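Side-chain contacts in uncharacterized protein (Pyrococcus horikoshii, PDB 2P8T), which is of unknown function but carries a helix-turn-helix-class N-terminal domain and may bind ATP and act as an aminoacyl-tRNA ligase: residues I24-E29 with E38-G43; P96-V101 with K177-V182. All blocks are in the same frame, centred on the assembly; numbering follows the deposited sequence.

Contact 1: I24-E29 with E38-G43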
loop_
_atom_site.group_PDB
_atom_site.type_symbol
_atom_site.label_atom_id
_atom_site.label_comp_id
_atom_site.label_asym_id
_atom_site.label_seq_id
_atom_site.Cartn_x
_atom_site.Cartn_y
_atom_site.Cartn_z
ATOM N N ILE A 24 -1.410 -7.665 5.824
ATOM C CA ILE A 24 -1.232 -8.696 4.810
ATOM C C ILE A 24 -0.016 -8.405 3.926
ATOM O O ILE A 24 0.745 -9.325 3.616
ATOM C CB ILE A 24 -2.515 -8.897 3.965
ATOM C CG1 ILE A 24 -3.702 -9.242 4.898
ATOM C CG2 ILE A 24 -2.326 -9.989 2.899
ATOM C CD1 ILE A 24 -4.993 -9.540 4.172
ATOM N N PHE A 25 0.161 -7.149 3.532
ATOM C CA PHE A 25 1.424 -6.750 2.886
ATOM C C PHE A 25 2.647 -7.036 3.769
ATOM O O PHE A 25 3.668 -7.545 3.288
ATOM C CB PHE A 25 1.409 -5.284 2.453
ATOM C CG PHE A 25 0.656 -5.038 1.178
ATOM C CD1 PHE A 25 1.049 -5.663 -0.013
ATOM C CD2 PHE A 25 -0.434 -4.189 1.157
ATOM C CE1 PHE A 25 0.364 -5.441 -1.198
ATOM C CE2 PHE A 25 -1.125 -3.951 -0.020
ATOM C CZ PHE A 25 -0.729 -4.583 -1.208
ATOM N N LEU A 26 2.550 -6.711 5.057
ATOM C CA LEU A 26 3.700 -6.849 5.964
ATOM C C LEU A 26 4.098 -8.292 6.211
ATOM O O LEU A 26 5.289 -8.603 6.305
ATOM C CB LEU A 26 3.443 -6.140 7.301
ATOM C CG LEU A 26 3.505 -4.611 7.306
ATOM C CD1 LEU A 26 3.007 -4.050 8.645
ATOM C CD2 LEU A 26 4.904 -4.091 6.984
ATOM N N LEU A 27 3.100 -9.168 6.299
ATOM C CA LEU A 27 3.319 -10.576 6.640
ATOM C C LEU A 27 3.856 -11.453 5.495
ATOM O O LEU A 27 3.613 -12.663 5.454
ATOM C CB LEU A 27 2.049 -11.174 7.281
ATOM C CG LEU A 27 1.707 -10.702 8.703
ATOM C CD1 LEU A 27 0.428 -11.353 9.215
ATOM C CD2 LEU A 27 2.842 -10.955 9.696
ATOM N N LYS A 28 4.593 -10.849 4.564
ATOM C CA LYS A 28 5.362 -11.618 3.578
ATOM C C LYS A 28 6.397 -12.461 4.316
ATOM O O LYS A 28 6.817 -13.529 3.832
ATOM C CB LYS A 28 6.045 -10.695 2.565
ATOM C CG LYS A 28 7.037 -9.703 3.168
ATOM C CD LYS A 28 7.329 -8.542 2.218
ATOM C CE LYS A 28 8.072 -8.983 0.957
ATOM N NZ LYS A 28 9.520 -9.257 1.222
ATOM N N GLU A 29 6.800 -11.957 5.483
ATOM C CA GLU A 29 7.631 -12.683 6.439
ATOM C C GLU A 29 6.885 -12.804 7.782
ATOM O O GLU A 29 6.125 -11.893 8.154
ATOM C CB GLU A 29 8.976 -11.964 6.633
ATOM C CG GLU A 29 8.922 -10.687 7.492
ATOM C CD GLU A 29 10.230 -9.908 7.499
ATOM O OE1 GLU A 29 11.259 -10.456 7.033
ATOM O OE2 GLU A 29 10.228 -8.740 7.969
ATOM N N GLU A 38 4.633 -1.295 15.635
ATOM C CA GLU A 38 5.571 -0.221 15.304
ATOM C C GLU A 38 5.442 0.217 13.841
ATOM O O GLU A 38 5.449 1.411 13.539
ATOM C CB GLU A 38 7.023 -0.625 15.634
ATOM C CG GLU A 38 7.634 -1.663 14.687
ATOM C CD GLU A 38 9.155 -1.782 14.771
ATOM O OE1 GLU A 38 9.710 -1.736 15.897
ATOM O OE2 GLU A 38 9.791 -1.953 13.703
ATOM N N ARG A 39 5.299 -0.760 12.949
ATOM C CA ARG A 39 5.273 -0.510 11.506
ATOM C C ARG A 39 3.934 0.029 11.003
ATOM O O ARG A 39 3.881 0.704 9.968
ATOM C CB ARG A 39 5.683 -1.772 10.741
ATOM C CG ARG A 39 7.121 -2.202 11.014
ATOM C CD ARG A 39 7.717 -3.032 9.893
ATOM N NE ARG A 39 7.510 -2.433 8.572
ATOM C CZ ARG A 39 8.383 -2.491 7.567
ATOM N NH1 ARG A 39 9.555 -3.100 7.725
ATOM N NH2 ARG A 39 8.088 -1.919 6.406
ATOM N N LEU A 40 2.858 -0.268 11.727
ATOM C CA LEU A 40 1.528 0.251 11.396
ATOM C C LEU A 40 1.241 1.567 12.106
ATOM O O LEU A 40 0.408 2.351 11.649
ATOM C CB LEU A 40 0.436 -0.742 11.791
ATOM C CG LEU A 40 0.295 -2.156 11.229
ATOM C CD1 LEU A 40 -0.824 -2.852 11.993
ATOM C CD2 LEU A 40 -0.005 -2.142 9.746
ATOM N N GLU A 41 1.919 1.786 13.233
ATOM C CA GLU A 41 1.650 2.919 14.123
ATOM C C GLU A 41 0.215 2.801 14.649
ATOM O O GLU A 41 -0.563 3.757 14.590
ATOM C CB GLU A 41 1.874 4.258 13.398
ATOM C CG GLU A 41 2.786 5.245 14.110
ATOM C CD GLU A 41 3.474 6.213 13.144
ATOM O OE1 GLU A 41 2.801 7.117 12.607
ATOM O OE2 GLU A 41 4.694 6.063 12.925
ATOM N N LEU A 42 -0.122 1.610 15.140
ATOM C CA LEU A 42 -1.441 1.327 15.713
ATOM C C LEU A 42 -1.341 0.959 17.188
ATOM O O LEU A 42 -0.352 0.361 17.623
ATOM C CB LEU A 42 -2.124 0.181 14.962
ATOM C CG LEU A 42 -3.196 0.490 13.916
ATOM C CD1 LEU A 42 -2.584 1.196 12.722
ATOM C CD2 LEU A 42 -3.906 -0.803 13.492
ATOM N N GLY A 43 -2.381 1.304 17.942
ATOM C CA GLY A 43 -2.454 0.993 19.372
ATOM C C GLY A 43 -2.385 -0.493 19.664
ATOM O O GLY A 43 -2.723 -1.317 18.807
#

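Contact 2: P96-V101 with K177-V182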
loop_
_atom_site.group_PDB
_atom_site.type_symbol
_atom_site.label_atom_id
_atom_site.label_comp_id
_atom_site.label_asym_id
_atom_site.label_seq_id
_atom_site.Cartn_x
_atom_site.Cartn_y
_atom_site.Cartn_z
ATOM N N PRO A 96 10.309 9.910 4.542
ATOM C CA PRO A 96 10.042 8.518 4.130
ATOM C C PRO A 96 8.812 8.428 3.242
ATOM O O PRO A 96 7.809 9.071 3.520
ATOM C CB PRO A 96 9.801 7.780 5.457
ATOM C CG PRO A 96 9.500 8.853 6.465
ATOM C CD PRO A 96 10.199 10.092 6.005
ATOM N N GLY A 97 8.894 7.608 2.197
ATOM C CA GLY A 97 7.791 7.412 1.279
ATOM C C GLY A 97 7.544 5.955 0.932
ATOM O O GLY A 97 8.331 5.073 1.294
ATOM N N ILE A 98 6.457 5.713 0.200
ATOM C CA ILE A 98 6.097 4.377 -0.248
ATOM C C ILE A 98 5.558 4.482 -1.683
ATOM O O ILE A 98 4.790 5.386 -1.995
ATOM C CB ILE A 98 5.014 3.755 0.689
ATOM C CG1 ILE A 98 5.626 3.346 2.033
ATOM C CG2 ILE A 98 4.292 2.568 0.014
ATOM C CD1 ILE A 98 6.402 2.016 1.968
ATOM N N ALA A 99 5.997 3.576 -2.548
ATOM C CA ALA A 99 5.477 3.499 -3.894
ATOM C C ALA A 99 4.737 2.174 -4.040
ATOM O O ALA A 99 5.228 1.124 -3.581
ATOM C CB ALA A 99 6.611 3.604 -4.937
ATOM N N ILE A 100 3.543 2.256 -4.621
ATOM C CA ILE A 100 2.746 1.082 -4.976
ATOM C C ILE A 100 2.247 1.222 -6.418
ATOM O O ILE A 100 1.611 2.216 -6.785
ATOM C CB ILE A 100 1.531 0.870 -4.012
ATOM C CG1 ILE A 100 1.979 0.853 -2.543
ATOM C CG2 ILE A 100 0.750 -0.397 -4.401
ATOM C CD1 ILE A 100 0.818 0.728 -1.514
ATOM N N VAL A 101 2.523 0.210 -7.233
ATOM C CA VAL A 101 2.016 0.150 -8.600
ATOM C C VAL A 101 0.623 -0.449 -8.520
ATOM O O VAL A 101 0.420 -1.491 -7.861
ATOM C CB VAL A 101 2.890 -0.749 -9.509
ATOM C CG1 VAL A 101 2.313 -0.852 -10.938
ATOM C CG2 VAL A 101 4.325 -0.275 -9.527
ATOM N N LYS A 177 0.341 3.717 5.166
ATOM C CA LYS A 177 -1.109 3.788 5.351
ATOM C C LYS A 177 -1.779 4.651 4.281
ATOM O O LYS A 177 -2.809 4.267 3.713
ATOM C CB LYS A 177 -1.429 4.312 6.769
ATOM C CG LYS A 177 -2.875 4.058 7.270
ATOM C CD LYS A 177 -2.956 4.153 8.815
ATOM C CE LYS A 177 -4.385 4.398 9.330
ATOM N NZ LYS A 177 -5.310 3.228 9.048
ATOM N N SER A 178 -1.190 5.808 3.994
ATOM C CA SER A 178 -1.770 6.711 3.005
ATOM C C SER A 178 -1.670 6.135 1.589
ATOM O O SER A 178 -2.611 6.274 0.794
ATOM C CB SER A 178 -1.132 8.103 3.076
ATOM O OG SER A 178 0.283 8.066 2.890
ATOM N N ALA A 179 -0.548 5.488 1.272
ATOM C CA ALA A 179 -0.414 4.837 -0.056
ATOM C C ALA A 179 -1.467 3.726 -0.223
ATOM O O ALA A 179 -2.108 3.614 -1.276
ATOM C CB ALA A 179 1.012 4.289 -0.242
ATOM N N ILE A 180 -1.659 2.920 0.822
ATOM C CA ILE A 180 -2.669 1.862 0.791
ATOM C C ILE A 180 -4.071 2.467 0.661
ATOM O O ILE A 180 -4.908 1.953 -0.063
ATOM C CB ILE A 180 -2.531 0.890 1.993
ATOM C CG1 ILE A 180 -1.220 0.116 1.860
ATOM C CG2 ILE A 180 -3.738 -0.099 2.040
ATOM C CD1 ILE A 180 -0.829 -0.716 3.070
ATOM N N HIS A 181 -4.314 3.594 1.331
ATOM C CA HIS A 181 -5.611 4.261 1.169
ATOM C C HIS A 181 -5.894 4.598 -0.311
ATOM O O HIS A 181 -6.974 4.349 -0.810
ATOM C CB HIS A 181 -5.657 5.519 2.034
ATOM C CG HIS A 181 -6.953 6.258 1.939
ATOM N ND1 HIS A 181 -8.159 5.681 2.270
ATOM C CD2 HIS A 181 -7.233 7.516 1.533
ATOM C CE1 HIS A 181 -9.131 6.556 2.076
ATOM N NE2 HIS A 181 -8.594 7.681 1.637
ATOM N N VAL A 182 -4.904 5.166 -1.004
ATOM C CA VAL A 182 -5.040 5.497 -2.435
ATOM C C VAL A 182 -5.254 4.242 -3.288
ATOM O O VAL A 182 -6.133 4.191 -4.163
ATOM C CB VAL A 182 -3.824 6.339 -2.955
ATOM C CG1 VAL A 182 -3.986 6.659 -4.446
ATOM C CG2 VAL A 182 -3.647 7.644 -2.122
#

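Contact 1: I24-E29 with E38-G43
Leu26 reaches from the last turn of helix 17-26 to the end of helix 33-40 and divides its two methyls between Arg39 and Leu40. Its CB already points across the gap, and with chi1 at -74° CG lies beside the backbone N, opposite the carbonyl carbon. From CG the branches part: CD1 meets CD2 of Leu40 at 3.7 Å and passes CB of Arg39 at 4.1 Å, whereas CD2 lies 3.5 Å from NE of Arg39 and 3.9 Å from its CZ. The guanidinium comes this close because the arginine chain is bent at chi3 (49°), which brings NE against the leucine methyl, the guanidinium plane oblique to it. On the outer side, Glu29 OE2 and Arg39 NH1 stand 5.7 Å apart, too far for a salt bridge, although the opposite charges may attract weakly. Leu40 also rests on Ala22 and Val23, so it packs along helix 17-26 on the buried side, while Arg39 lies against Leu26 on the side nearer solvent. Apolar packing between two consecutive short helices, here within the N-terminal PH0730-like domain, is consistent with the helical core of the helix-turn-helix class to which this domain is assigned.

Contact 2: P96-V101 with K177-V182
The first torsions of Ile98 and Ile100 set CG1 beside the backbone N in both residues, yet the two isoleucines use different branches to meet Ala179. In Ile98 the touching group is the short branch: CG2 lies 3.7 Å from CB of Ala179, and chi2 of -79° folds CD1 off that line, so the longer branch ends away from the methyl. Ile100 instead extends CG1 and CD1 (chi2 177°) toward the helix, bringing CD1 to 3.8 Å from the same Ala179 CB. One small methyl thus faces two larger side chains, both on its strand side and two residues apart on one face of strand 95-102. Ala99, between them, directs its CB away from the helix, as strand alternation requires.

The tip of Ile100 has a second partner, since its CD1 is 4.0 Å from CG1 of Ile180. These contacts are apolar, and their distances are those of ordinary van der Waals packing. The short alanine is consistent with the close backbone approach, for the CA atoms of Ile98 and Ala179 are 6.5 Å apart while the segment axes come within 8.3 Å. Strand and helix run nearly parallel, their N-to-C directions differing by 25°.

Within the antiparallel sheet, strand 95-102 lies between 88-92 and 163-168: Ala99 pairs through its backbone with Ile88, and Ile98 with Thr167. Helix 172-187 lies along this face, where Ala179 also touches Thr167 and Val182 rests on Ile165. Beyond Ala179, Val182 packs on Leu113 and Ala117 of helix 110-119, whereas Ile180 turns to Leu21, Ala22 and Phe25 of helix 17-26.

From the N terminus, contact 1 closes first: eight residues, five of them helical, separate segments 24-29 and 38-43, and helix 33-40 returns to helix 17-26, a short-range closure inside the N-terminal domain. Contact 2 opens only afterwards, so the two follow in series and neither nest nor cross. Its loop is far longer, with 75 residues between segments 96-101 and 177-182 that include helix 110-119 and strands 124-131 and 163-168. The centres are 13 Å apart, and the segments touch where Phe25 CD2 meets Ile180 CD1 at 4.0 Å. Helix 172-187 therefore lies between the sheet and helix 17-26, joining the two family regions.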